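Side-chain contacts in ecdysteroid-phosphate phosphatase (Bombyx mori, PDB 3C7T), which uses this phosphatase domain to hydrolyse ecdysteroid phosphates such as ecdysone 22-phosphate to active hormones and also has protein tyrosine phosphatase activity: residues His84-Pro89 with Asn178-Asp183; Asp163-Arg168 with His192-Asp197; Leu18-Trp23 with Pro59-Gly64; Arg92-Ala97 with Ala141-Asp146; Val171-Ala176 with Val200-Arg205. All blocks are in the same frame, centred on the assembly; numbering follows the deposited sequence.

Interaction 1: His84-Pro89 with Asn178-Asp183; sequences HVYASP and NDTEKD
The imidazole of H84 meets T180 over one ring face and D183 at its edge. H84 is the first residue of strand 84-87, and its side chain can be followed outward from the sheet. H84 CB lies 4.2 Å from T180 CG2, marginal packing. With CG anti to the carbonyl carbon (chi1 -51°), the ring is carried over the threonine: CG and CD2 of H84 each stand 3.5 Å from T180 CG2, and H84 CE1 is 3.7 Å from both T180 CG2 and T180 CB. These nearly even separations place the methyl above the ring centre; the centroid of the H84 ring is 3.4 Å from T180 CG2, only 6° off the ring normal, which identifies a CH-pi contact. At the tip, NE2 of H84 donates to D183 OD2 at 3.2 Å. The acceptor stays close to the imidazole plane, but the bond is bent to 144° and reaches OD2 from above the carboxylate, whose plane stands almost upright to the ring. Beside the histidine, Y86 OH touches the same T180 methyl at 3.8 Å. The other branch, T180 OG1, bonds to A176 O and R5 NH1. The contact joins the segment that follows helix 162-179 to the central sheet of the histidine phosphatase domain. H84 ND1 makes a weak hydrogen bond to N186 O; since a carbonyl can only accept, this would fit a doubly protonated imidazole beside the D183 carboxylate, though the ND1 bond is weak and the NE2 bond bent.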
# COMPACT_ATOMS: atom_id res chain seq x y z
N HIS A 84 -12.61 -13.41 18.35
CA HIS A 84 -12.81 -12.34 19.33
C HIS A 84 -11.87 -11.18 19.00
O HIS A 84 -10.65 -11.33 19.12
CB HIS A 84 -12.55 -12.86 20.74
CG HIS A 84 -13.30 -14.12 21.05
ND1 HIS A 84 -12.70 -15.36 21.12
CD2 HIS A 84 -14.62 -14.33 21.29
CE1 HIS A 84 -13.61 -16.27 21.42
NE2 HIS A 84 -14.78 -15.67 21.53
N VAL A 85 -12.46 -10.07 18.59
CA VAL A 85 -11.72 -8.92 18.07
C VAL A 85 -12.04 -7.69 18.93
O VAL A 85 -13.21 -7.29 19.06
CB VAL A 85 -12.07 -8.64 16.58
CG1 VAL A 85 -11.34 -7.41 16.06
CG2 VAL A 85 -11.74 -9.86 15.71
N TYR A 86 -11.00 -7.16 19.55
CA TYR A 86 -11.10 -5.98 20.43
C TYR A 86 -10.25 -4.86 19.83
O TYR A 86 -9.12 -5.10 19.42
CB TYR A 86 -10.62 -6.31 21.85
CG TYR A 86 -11.39 -7.45 22.48
CD1 TYR A 86 -11.05 -8.78 22.21
CD2 TYR A 86 -12.47 -7.21 23.34
CE1 TYR A 86 -11.76 -9.84 22.78
CE2 TYR A 86 -13.19 -8.26 23.93
CZ TYR A 86 -12.83 -9.57 23.64
OH TYR A 86 -13.51 -10.63 24.19
N ALA A 87 -10.81 -3.65 19.79
CA ALA A 87 -10.10 -2.50 19.22
C ALA A 87 -10.17 -1.31 20.15
O ALA A 87 -11.20 -1.04 20.76
CB ALA A 87 -10.67 -2.15 17.88
N SER A 88 -9.05 -0.58 20.24
CA SER A 88 -9.03 0.71 20.90
C SER A 88 -10.09 1.59 20.22
O SER A 88 -10.37 1.40 19.06
CB SER A 88 -7.65 1.34 20.71
OG SER A 88 -7.71 2.73 20.92
N PRO A 89 -10.70 2.54 20.95
CA PRO A 89 -11.76 3.33 20.33
C PRO A 89 -11.27 4.40 19.32
O PRO A 89 -12.11 5.04 18.68
CB PRO A 89 -12.47 3.97 21.54
CG PRO A 89 -11.42 4.06 22.57
CD PRO A 89 -10.52 2.88 22.38
N ASN A 178 -9.76 -14.17 29.92
CA ASN A 178 -10.56 -14.99 30.86
C ASN A 178 -11.96 -15.33 30.36
O ASN A 178 -12.37 -16.49 30.43
CB ASN A 178 -10.60 -14.34 32.24
CG ASN A 178 -9.27 -14.44 32.97
OD1 ASN A 178 -8.54 -15.42 32.82
ND2 ASN A 178 -8.97 -13.45 33.78
N ASP A 179 -12.66 -14.33 29.82
CA ASP A 179 -14.05 -14.49 29.34
C ASP A 179 -14.26 -15.32 28.06
O ASP A 179 -15.39 -15.69 27.75
CB ASP A 179 -14.72 -13.12 29.19
CG ASP A 179 -14.82 -12.36 30.50
OD1 ASP A 179 -14.48 -12.93 31.57
OD2 ASP A 179 -15.25 -11.18 30.46
N THR A 180 -13.19 -15.59 27.32
CA THR A 180 -13.28 -16.38 26.09
C THR A 180 -12.64 -17.76 26.22
O THR A 180 -12.62 -18.54 25.26
CB THR A 180 -12.61 -15.64 24.90
OG1 THR A 180 -11.26 -15.31 25.24
CG2 THR A 180 -13.39 -14.37 24.55
N GLU A 181 -12.11 -18.06 27.41
CA GLU A 181 -11.40 -19.32 27.66
C GLU A 181 -12.30 -20.54 27.39
O GLU A 181 -11.88 -21.48 26.69
CB GLU A 181 -10.85 -19.35 29.09
CG GLU A 181 -9.77 -20.41 29.33
CD GLU A 181 -9.27 -20.43 30.77
OE1 GLU A 181 -9.06 -19.35 31.36
OE2 GLU A 181 -9.07 -21.54 31.32
N LYS A 182 -13.53 -20.50 27.91
CA LYS A 182 -14.52 -21.58 27.72
C LYS A 182 -14.79 -21.83 26.23
O LYS A 182 -14.71 -22.97 25.76
CB LYS A 182 -15.83 -21.22 28.42
CG LYS A 182 -16.76 -22.40 28.69
CD LYS A 182 -17.99 -21.94 29.48
CE LYS A 182 -18.84 -23.11 29.98
NZ LYS A 182 -19.53 -23.82 28.87
N ASP A 183 -15.10 -20.75 25.51
CA ASP A 183 -15.27 -20.76 24.05
C ASP A 183 -14.00 -21.26 23.35
O ASP A 183 -14.08 -22.06 22.40
CB ASP A 183 -15.58 -19.33 23.58
CG ASP A 183 -16.17 -19.27 22.16
OD1 ASP A 183 -16.09 -20.25 21.38
OD2 ASP A 183 -16.72 -18.19 21.83

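Interaction 2: Asp163-Arg168 with His192-Asp197; sequences DEFFKR and HAITLD. With WO4 (tungstate(VI)ion), chain E.
Tungstate O4 is gripped by H192 ND1, at 2.6 Å with a nearly straight N-H...O angle of 169°, and by R92. This is the phosphate pocket of the histidine phosphatase fold, in which H12 forms the phosphohistidine intermediate and H192 is an inferred active-site residue. O4 lies at the edge of the H192 ring, in its plane, while S88 OG is hydrogen-bonded to the other ring nitrogen, NE2; the two bonds fix the rotation of the imidazole. One residue on, the backbone N of A193 donates to tungstate O1 at 2.6 Å, so the first turn of helix 193-204 also addresses the oxyanion. H192 N in turn donates to T195 OG1 at 2.8 Å, tying the histidine to that turn. Between the two segments, I194 is the residue that F165 and F166 of helix 162-179 touch. F165 and I194 run antiparallel alongside one another, and I194 CG2 meets the ring edge of F165 at CZ, 3.8 Å away. F165 CE2 rests over one face of the F166 ring, displaced from its centre, so the two phenylalanines pack as a pair against I194, and F166 also stacks on Y216. A looser contact joins F166 CE1 to I194 CG1, at 4.3 Å.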
# COMPACT_ATOMS: atom_id res chain seq x y z
N ASP A 163 0.70 4.37 35.96
CA ASP A 163 0.13 3.21 36.65
C ASP A 163 -1.32 2.94 36.28
O ASP A 163 -1.70 1.79 36.03
CB ASP A 163 0.27 3.35 38.17
CG ASP A 163 1.65 2.94 38.68
OD1 ASP A 163 2.58 2.74 37.85
OD2 ASP A 163 1.81 2.80 39.92
N GLU A 164 -2.13 4.00 36.26
CA GLU A 164 -3.55 3.91 35.91
C GLU A 164 -3.73 3.44 34.47
O GLU A 164 -4.64 2.67 34.16
CB GLU A 164 -4.21 5.28 36.10
CG GLU A 164 -4.48 5.64 37.56
CD GLU A 164 -4.73 7.13 37.78
OE1 GLU A 164 -4.46 7.96 36.87
OE2 GLU A 164 -5.17 7.47 38.90
N PHE A 165 -2.84 3.92 33.60
CA PHE A 165 -2.88 3.51 32.20
C PHE A 165 -2.64 2.02 32.06
O PHE A 165 -3.45 1.32 31.42
CB PHE A 165 -1.88 4.32 31.34
CG PHE A 165 -1.47 3.63 30.07
CD1 PHE A 165 -2.38 3.50 29.02
CD2 PHE A 165 -0.20 3.09 29.93
CE1 PHE A 165 -2.01 2.84 27.84
CE2 PHE A 165 0.17 2.42 28.73
CZ PHE A 165 -0.74 2.30 27.71
N PHE A 166 -1.57 1.52 32.66
CA PHE A 166 -1.29 0.10 32.55
C PHE A 166 -2.35 -0.80 33.20
O PHE A 166 -2.63 -1.90 32.74
CB PHE A 166 0.12 -0.23 33.03
CG PHE A 166 1.19 0.13 32.03
CD1 PHE A 166 1.30 -0.57 30.84
CD2 PHE A 166 2.09 1.15 32.29
CE1 PHE A 166 2.29 -0.25 29.89
CE2 PHE A 166 3.09 1.49 31.36
CZ PHE A 166 3.19 0.79 30.17
N LYS A 167 -2.95 -0.30 34.28
CA LYS A 167 -4.00 -1.03 34.96
C LYS A 167 -5.24 -1.20 34.06
O LYS A 167 -5.80 -2.30 33.99
CB LYS A 167 -4.36 -0.31 36.27
CG LYS A 167 -5.45 -0.96 37.14
CD LYS A 167 -5.11 -2.39 37.50
CE LYS A 167 -6.08 -2.93 38.54
NZ LYS A 167 -5.86 -4.37 38.81
N ARG A 168 -5.65 -0.11 33.41
CA ARG A 168 -6.69 -0.08 32.38
C ARG A 168 -6.48 -1.20 31.38
O ARG A 168 -7.36 -2.03 31.15
CB ARG A 168 -6.55 1.22 31.56
CG ARG A 168 -7.25 2.44 32.07
CD ARG A 168 -7.81 3.24 30.92
NE ARG A 168 -6.85 4.16 30.30
CZ ARG A 168 -6.37 4.04 29.06
NH1 ARG A 168 -6.73 3.03 28.28
NH2 ARG A 168 -5.53 4.95 28.60
N HIS A 192 -2.41 0.26 19.62
CA HIS A 192 -1.37 1.26 19.49
C HIS A 192 -0.02 0.53 19.58
O HIS A 192 -0.01 -0.68 19.77
CB HIS A 192 -1.55 2.29 20.63
CG HIS A 192 -2.90 2.95 20.63
ND1 HIS A 192 -3.22 4.01 19.80
CD2 HIS A 192 -4.02 2.67 21.34
CE1 HIS A 192 -4.48 4.35 20.01
NE2 HIS A 192 -4.98 3.56 20.94
N ALA A 193 1.10 1.24 19.44
CA ALA A 193 2.43 0.60 19.47
C ALA A 193 2.65 -0.14 20.80
O ALA A 193 3.17 -1.26 20.82
CB ALA A 193 3.53 1.63 19.23
N ILE A 194 2.16 0.48 21.88
CA ILE A 194 2.31 -0.04 23.25
C ILE A 194 1.47 -1.31 23.53
O ILE A 194 1.76 -2.09 24.46
CB ILE A 194 1.99 1.11 24.26
CG1 ILE A 194 2.41 0.78 25.70
CG2 ILE A 194 0.51 1.52 24.18
CD1 ILE A 194 3.86 0.42 25.86
N THR A 195 0.44 -1.53 22.71
CA THR A 195 -0.50 -2.64 22.88
C THR A 195 0.19 -4.00 22.88
O THR A 195 -0.20 -4.92 23.64
CB THR A 195 -1.61 -2.60 21.80
OG1 THR A 195 -2.31 -1.36 21.93
CG2 THR A 195 -2.61 -3.79 21.95
N LEU A 196 1.23 -4.13 22.04
CA LEU A 196 1.98 -5.38 21.95
C LEU A 196 2.66 -5.71 23.28
O LEU A 196 2.48 -6.82 23.79
CB LEU A 196 2.99 -5.34 20.79
CG LEU A 196 2.41 -5.60 19.39
CD1 LEU A 196 1.42 -4.52 18.91
CD2 LEU A 196 3.56 -5.74 18.37
N ASP A 197 3.39 -4.75 23.84
CA ASP A 197 3.97 -4.92 25.19
C ASP A 197 2.91 -5.06 26.31
O ASP A 197 3.12 -5.81 27.28
CB ASP A 197 4.93 -3.78 25.54
CG ASP A 197 6.34 -4.03 25.02
OD1 ASP A 197 6.60 -5.09 24.40
OD2 ASP A 197 7.22 -3.15 25.25
W WO4 E . 0.02 5.04 17.53
O1 WO4 E . 0.79 3.28 17.80
O2 WO4 E . 0.96 5.98 19.01
O3 WO4 E . 0.55 6.14 15.97
O4 WO4 E . -1.86 5.27 18.02

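Interaction 3: Leu18-Trp23 with Pro59-Gly64; sequences LTYGPW and PLTRLG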
# COMPACT_ATOMS: atom_id res chain seq x y z
N LEU A 18 -0.07 11.60 10.16
CA LEU A 18 1.39 11.48 10.19
C LEU A 18 2.00 11.41 8.80
O LEU A 18 3.24 11.56 8.64
CB LEU A 18 1.83 10.24 10.99
CG LEU A 18 1.44 10.21 12.47
CD1 LEU A 18 2.06 9.01 13.22
CD2 LEU A 18 1.79 11.55 13.16
N THR A 19 1.16 11.18 7.80
CA THR A 19 1.59 11.07 6.41
C THR A 19 1.48 12.40 5.67
O THR A 19 2.27 12.65 4.75
CB THR A 19 0.71 10.01 5.68
OG1 THR A 19 0.86 8.77 6.36
CG2 THR A 19 1.10 9.85 4.20
N TYR A 20 0.52 13.23 6.08
CA TYR A 20 0.26 14.53 5.46
C TYR A 20 0.47 15.67 6.44
O TYR A 20 0.72 15.45 7.60
CB TYR A 20 -1.18 14.59 4.96
CG TYR A 20 -1.50 13.51 3.93
CD1 TYR A 20 -1.86 12.22 4.34
CD2 TYR A 20 -1.44 13.78 2.57
CE1 TYR A 20 -2.15 11.20 3.39
CE2 TYR A 20 -1.73 12.77 1.62
CZ TYR A 20 -2.08 11.51 2.04
OH TYR A 20 -2.38 10.53 1.10
N GLY A 21 0.37 16.89 5.95
CA GLY A 21 0.41 18.08 6.80
C GLY A 21 -1.00 18.51 7.20
O GLY A 21 -1.74 17.70 7.77
N PRO A 22 -1.37 19.77 6.91
CA PRO A 22 -2.70 20.28 7.32
C PRO A 22 -3.83 19.75 6.43
O PRO A 22 -4.48 20.51 5.71
CB PRO A 22 -2.54 21.81 7.22
CG PRO A 22 -1.51 22.00 6.18
CD PRO A 22 -0.58 20.80 6.21
N TRP A 23 -4.08 18.44 6.48
CA TRP A 23 -4.95 17.80 5.49
C TRP A 23 -6.42 18.22 5.60
O TRP A 23 -7.10 18.33 4.58
CB TRP A 23 -4.79 16.26 5.49
CG TRP A 23 -5.37 15.62 6.67
CD1 TRP A 23 -4.81 15.53 7.92
CD2 TRP A 23 -6.64 14.97 6.75
NE1 TRP A 23 -5.67 14.88 8.78
CE2 TRP A 23 -6.80 14.51 8.08
CE3 TRP A 23 -7.67 14.71 5.82
CZ2 TRP A 23 -7.95 13.81 8.52
CZ3 TRP A 23 -8.83 14.00 6.26
CH2 TRP A 23 -8.94 13.56 7.60
N PRO A 59 -8.16 9.32 10.40
CA PRO A 59 -8.43 8.06 9.67
C PRO A 59 -7.11 7.37 9.32
O PRO A 59 -6.04 8.00 9.40
CB PRO A 59 -9.03 8.56 8.35
CG PRO A 59 -9.45 9.98 8.59
CD PRO A 59 -8.47 10.51 9.59
N LEU A 60 -7.18 6.10 8.92
CA LEU A 60 -6.07 5.48 8.18
C LEU A 60 -6.01 6.02 6.76
O LEU A 60 -7.04 6.38 6.20
CB LEU A 60 -6.27 3.97 8.06
CG LEU A 60 -6.35 3.09 9.30
CD1 LEU A 60 -6.57 1.65 8.84
CD2 LEU A 60 -5.05 3.23 10.13
N THR A 61 -4.81 6.00 6.18
CA THR A 61 -4.62 6.23 4.74
C THR A 61 -5.14 4.98 4.02
O THR A 61 -5.43 3.95 4.66
CB THR A 61 -3.14 6.37 4.41
OG1 THR A 61 -2.45 5.21 4.86
CG2 THR A 61 -2.57 7.62 5.14
N ARG A 62 -5.24 5.06 2.69
CA ARG A 62 -5.53 3.87 1.86
C ARG A 62 -4.51 2.78 2.13
O ARG A 62 -4.88 1.61 2.28
CB ARG A 62 -5.59 4.23 0.36
CG ARG A 62 -6.78 5.14 -0.07
CD ARG A 62 -8.15 4.50 0.17
NE ARG A 62 -8.32 3.25 -0.58
CZ ARG A 62 -8.73 3.15 -1.84
NH1 ARG A 62 -8.99 4.24 -2.55
NH2 ARG A 62 -8.84 1.95 -2.42
N LEU A 63 -3.23 3.16 2.23
CA LEU A 63 -2.17 2.20 2.50
C LEU A 63 -2.41 1.56 3.87
O LEU A 63 -2.17 0.39 4.06
CB LEU A 63 -0.81 2.88 2.49
CG LEU A 63 0.37 1.98 2.82
CD1 LEU A 63 0.29 0.62 2.08
CD2 LEU A 63 1.67 2.71 2.56
N GLY A 64 -2.85 2.36 4.84
CA GLY A 64 -3.09 1.83 6.20
C GLY A 64 -4.13 0.72 6.23
O GLY A 64 -3.96 -0.29 6.89
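Two side chains here adopt the crowded position, between backbone N and carbonyl carbon, for their first torsion: OG1 of T61 (chi1 57°) and CG of W23 (chi1 72°), the latter directing the indole to P59. For T61 this turns the hydroxyl to its own helix and sends CG2 across to the segment 18-23. There the methyl meets T19 OG1 tip to tip at 3.8 Å, and Y20 CE1 at 4.0 Å, lying near the plane of the tyrosine ring at its edge. Both partners have their polar ends engaged with other residues: T19 OG1 bonds to R15 O, and Y20 OH to D37 OD2. The indole of W23 reaches in from the far end of its segment, and CZ2 and CH2 of its six-membered ring touch P59. W23 CZ2 lies 3.5 Å from P59 CD, and W23 CH2 is 3.7 Å from P59 CG. No hydrogen bond crosses between the segments, so they are joined by van der Waals packing. Y54 also packs on both W23 and P59, and I249 of the second subunit packs on T19 and Y20, which extends this patch into the dimer interface. On its polar side T61 OG1 bonds to E14 OE1 and accepts from G64 N at 2.9 Å, with an N-H...O angle of 148°. That bond from G64 N marks T61 as an N-cap threonine, here opening helix 62-77.

Interaction 4: Arg92-Ala97 with Ala141-Asp146; sequences RCVETA and AGLNVD. With WO4 (tungstate(VI)ion), chain E.
V94 on helix 91-104 packs against L143 and V145, which follow the Schellman motif closing helix 135-140 at G142. The valine has CG1 anti to its backbone nitrogen (chi1 -174°), and that single methyl makes both contacts: V94 CG1 to L143 CD1 is 3.6 Å, and V94 CG1 to V145 CG2 is 3.9 Å. L143 meets it through an extended branch, CD1 leading outward, whereas V145 presents CG2 at about a right angle to V94. L143 CD1 also lies 4.2 Å from E95 CG, an apolar touch low on a side chain whose carboxylate bonds through OE1 to L60 N. W65 packs on both E95 and L143. On its other flank this helix lines the phosphate pocket. T96 OG1 donates to R92 O at 2.6 Å, an intrahelical bond, and the same carbonyl takes T96 N. R92 itself starts with CG between backbone N and carbonyl carbon (chi1 59°) and then runs extended to NE, a shape that lays its guanidinium edge toward the bound tungstate. Tungstate O4 lies at that edge, near the guanidinium plane, held by R92 NE at 2.7 Å and by R92 NH2 at 2.8 Å.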
# COMPACT_ATOMS: atom_id res chain seq x y z
N ARG A 92 -8.40 5.10 13.93
CA ARG A 92 -7.36 4.32 13.22
C ARG A 92 -7.33 2.84 13.62
O ARG A 92 -7.03 1.96 12.81
CB ARG A 92 -5.98 4.98 13.43
CG ARG A 92 -5.57 5.07 14.89
CD ARG A 92 -4.28 5.88 15.01
NE ARG A 92 -3.81 6.19 16.37
CZ ARG A 92 -4.23 7.21 17.12
NH1 ARG A 92 -5.22 8.03 16.72
NH2 ARG A 92 -3.68 7.41 18.32
N CYS A 93 -7.66 2.58 14.88
CA CYS A 93 -7.65 1.20 15.40
C CYS A 93 -8.88 0.43 14.93
O CYS A 93 -8.79 -0.74 14.52
CB CYS A 93 -7.51 1.19 16.92
SG CYS A 93 -6.09 2.14 17.52
N VAL A 94 -10.05 1.07 15.02
CA VAL A 94 -11.27 0.43 14.51
C VAL A 94 -11.17 0.17 12.99
O VAL A 94 -11.57 -0.89 12.49
CB VAL A 94 -12.54 1.25 14.84
CG1 VAL A 94 -13.78 0.46 14.41
CG2 VAL A 94 -12.60 1.52 16.36
N GLU A 95 -10.61 1.12 12.24
CA GLU A 95 -10.42 0.87 10.82
C GLU A 95 -9.40 -0.22 10.56
O GLU A 95 -9.59 -0.99 9.63
CB GLU A 95 -10.04 2.15 10.08
CG GLU A 95 -11.15 3.21 10.07
CD GLU A 95 -10.77 4.43 9.21
OE1 GLU A 95 -9.62 4.91 9.32
OE2 GLU A 95 -11.62 4.93 8.44
N THR A 96 -8.36 -0.31 11.38
CA THR A 96 -7.40 -1.40 11.22
C THR A 96 -8.12 -2.74 11.44
O THR A 96 -7.90 -3.72 10.72
CB THR A 96 -6.21 -1.24 12.13
OG1 THR A 96 -5.60 0.03 11.84
CG2 THR A 96 -5.16 -2.40 11.92
N ALA A 97 -8.99 -2.75 12.44
CA ALA A 97 -9.75 -3.97 12.76
C ALA A 97 -10.59 -4.40 11.57
O ALA A 97 -10.64 -5.60 11.23
CB ALA A 97 -10.61 -3.73 14.02
N ALA A 141 -20.57 4.19 9.11
CA ALA A 141 -19.36 4.31 8.29
C ALA A 141 -19.02 3.00 7.57
O ALA A 141 -18.12 2.98 6.72
CB ALA A 141 -18.19 4.77 9.13
N GLY A 142 -19.71 1.92 7.92
CA GLY A 142 -19.49 0.61 7.29
C GLY A 142 -18.51 -0.29 8.02
O GLY A 142 -17.98 -1.24 7.44
N LEU A 143 -18.24 0.01 9.28
CA LEU A 143 -17.36 -0.80 10.12
C LEU A 143 -18.20 -1.82 10.89
O LEU A 143 -19.22 -1.47 11.49
CB LEU A 143 -16.55 0.09 11.08
CG LEU A 143 -15.72 1.17 10.39
CD1 LEU A 143 -15.02 2.07 11.40
CD2 LEU A 143 -14.69 0.57 9.40
N ASN A 144 -17.77 -3.08 10.87
CA ASN A 144 -18.55 -4.15 11.51
C ASN A 144 -18.43 -4.19 13.04
O ASN A 144 -17.94 -5.15 13.62
CB ASN A 144 -18.18 -5.50 10.89
CG ASN A 144 -19.24 -6.55 11.12
OD1 ASN A 144 -20.42 -6.23 11.27
ND2 ASN A 144 -18.83 -7.82 11.13
N VAL A 145 -18.90 -3.14 13.69
CA VAL A 145 -18.73 -2.96 15.12
C VAL A 145 -19.86 -3.67 15.89
O VAL A 145 -21.02 -3.67 15.45
CB VAL A 145 -18.69 -1.44 15.48
CG1 VAL A 145 -18.88 -1.21 16.97
CG2 VAL A 145 -17.37 -0.81 15.00
N ASP A 146 -19.51 -4.29 17.02
CA ASP A 146 -20.49 -4.95 17.89
C ASP A 146 -21.33 -3.91 18.65
O ASP A 146 -20.82 -3.24 19.55
CB ASP A 146 -19.76 -5.87 18.87
CG ASP A 146 -20.68 -6.87 19.55
OD1 ASP A 146 -21.92 -6.68 19.53
OD2 ASP A 146 -20.14 -7.85 20.11
W WO4 E . 0.02 5.04 17.53
O1 WO4 E . 0.79 3.28 17.80
O2 WO4 E . 0.96 5.98 19.01
O3 WO4 E . 0.55 6.14 15.97
O4 WO4 E . -1.86 5.27 18.02

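Interaction 5: Val171-Ala176 with Val200-Arg205; sequences VAMQAA and VGALHR
Side-by-side packing of helices 162-179 and 193-204, joined in the chain through strand 187-191, is the setting in which M173 and Q174 meet A202. The alanine at 202 lets the helices approach closely: the CA atoms of Q174 and A202 are 6.2 Å apart. In the apolar half, A202 CB sits 3.9 Å from M173 CB and 4.1 Å from Q174 CG. The polar half is a side-chain-to-backbone bond. Q174 is extended beyond CG, which carries its amide along to the neighbouring helix, where NE2 donates to A202 O at 3.0 Å with a nearly straight N-H...O angle of 170°. The donor lies in the carbonyl plane, on a lone pair (C=O...N angle 137°), and the oxygen is in turn almost in the plane of the amide. Both groups are therefore aligned for a well-formed bond, and the amide's rotation is set by it. The same NE2 lies 3.6 Å from R205 CB. Beyond CB the arginine turns back to its own helix: R205 NH1 donates to G201 O at 2.8 Å, reaching it from the face opposite R205 N, while its guanidinium makes a cation-pi contact with Y216. Away from Q174, M173 packs on T195 of helix 193-204 and, together with A176, on F189 of strand 187-191, while L203 reaches M233 of strand 230-235; the helix pair thus lies against the central sheet.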
# COMPACT_ATOMS: atom_id res chain seq x y z
N VAL A 171 -6.60 -4.82 32.87
CA VAL A 171 -7.98 -5.19 33.22
C VAL A 171 -8.72 -5.66 31.98
O VAL A 171 -9.32 -6.74 31.99
CB VAL A 171 -8.73 -4.03 33.95
CG1 VAL A 171 -10.24 -4.22 33.93
CG2 VAL A 171 -8.26 -3.90 35.37
N ALA A 172 -8.65 -4.87 30.90
CA ALA A 172 -9.38 -5.19 29.67
C ALA A 172 -8.84 -6.46 29.01
O ALA A 172 -9.61 -7.33 28.62
CB ALA A 172 -9.35 -4.01 28.69
N MET A 173 -7.52 -6.58 28.92
CA MET A 173 -6.90 -7.71 28.23
C MET A 173 -7.04 -9.02 28.99
O MET A 173 -7.29 -10.06 28.39
CB MET A 173 -5.43 -7.43 27.95
CG MET A 173 -5.22 -6.43 26.82
SD MET A 173 -3.47 -6.08 26.56
CE MET A 173 -3.51 -5.20 24.99
N GLN A 174 -6.91 -8.97 30.31
CA GLN A 174 -7.13 -10.18 31.12
C GLN A 174 -8.60 -10.59 31.13
O GLN A 174 -8.92 -11.77 31.01
CB GLN A 174 -6.61 -10.00 32.53
CG GLN A 174 -5.09 -9.78 32.60
CD GLN A 174 -4.56 -9.83 34.02
OE1 GLN A 174 -5.31 -9.60 34.99
NE2 GLN A 174 -3.28 -10.13 34.17
N ALA A 175 -9.49 -9.61 31.27
CA ALA A 175 -10.92 -9.90 31.18
C ALA A 175 -11.27 -10.59 29.86
O ALA A 175 -11.94 -11.62 29.87
CB ALA A 175 -11.75 -8.65 31.39
N ALA A 176 -10.77 -10.05 28.74
CA ALA A 176 -11.03 -10.62 27.42
C ALA A 176 -10.53 -12.05 27.31
O ALA A 176 -11.22 -12.90 26.74
CB ALA A 176 -10.40 -9.76 26.30
N VAL A 200 1.70 -8.82 26.19
CA VAL A 200 2.72 -9.70 26.77
C VAL A 200 2.69 -9.58 28.30
O VAL A 200 2.61 -10.59 29.00
CB VAL A 200 4.14 -9.37 26.25
CG1 VAL A 200 5.21 -10.18 27.02
CG2 VAL A 200 4.24 -9.60 24.74
N GLY A 201 2.74 -8.35 28.81
CA GLY A 201 2.64 -8.13 30.26
C GLY A 201 1.38 -8.64 30.92
O GLY A 201 1.44 -9.15 32.05
N ALA A 202 0.23 -8.51 30.25
CA ALA A 202 -1.06 -8.94 30.82
C ALA A 202 -1.18 -10.45 30.86
O ALA A 202 -1.73 -10.99 31.81
CB ALA A 202 -2.22 -8.35 30.04
N LEU A 203 -0.66 -11.11 29.83
CA LEU A 203 -0.77 -12.57 29.73
C LEU A 203 0.28 -13.32 30.56
O LEU A 203 -0.02 -14.38 31.12
CB LEU A 203 -0.79 -13.03 28.27
CG LEU A 203 -2.18 -12.94 27.62
CD1 LEU A 203 -2.66 -11.51 27.49
CD2 LEU A 203 -2.19 -13.61 26.26
N HIS A 204 1.48 -12.76 30.66
CA HIS A 204 2.47 -13.28 31.60
C HIS A 204 1.98 -13.17 33.06
O HIS A 204 2.23 -14.06 33.87
CB HIS A 204 3.83 -12.61 31.41
CG HIS A 204 4.61 -13.17 30.26
ND1 HIS A 204 5.69 -12.52 29.70
CD2 HIS A 204 4.45 -14.30 29.54
CE1 HIS A 204 6.18 -13.24 28.71
NE2 HIS A 204 5.43 -14.33 28.58
N ARG A 205 1.25 -12.09 33.36
CA ARG A 205 0.65 -11.93 34.69
C ARG A 205 -0.50 -12.90 34.97
O ARG A 205 -0.91 -13.05 36.13
CB ARG A 205 0.25 -10.47 34.93
CG ARG A 205 1.43 -9.61 35.33
CD ARG A 205 1.13 -8.13 35.26
NE ARG A 205 2.32 -7.30 35.53
CZ ARG A 205 3.33 -7.12 34.69
NH1 ARG A 205 3.35 -7.73 33.50
NH2 ARG A 205 4.35 -6.35 35.04

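Interactions 2 and 5 are two levels of one interface, helices 162-179 and 193-204: aromatic-aliphatic and buried near the tungstate, glutamine-to-carbonyl and only partly buried farther from it, with M173 CE touching T195 CG2 between them. Interaction 1 takes up the end of helix 162-179; it is buried apart from exposed D183, which adds a polar edge to a ring contact. Interactions 3 and 4 are also buried and have no hydrogen bond crossing between their segments; interaction 4 lies closest to the chain's centre. The serine of interaction 1 reaches the histidine of interaction 2, and interactions 2 and 4 meet at the same anion. Interactions 2, 3 and 5 all reach the second subunit.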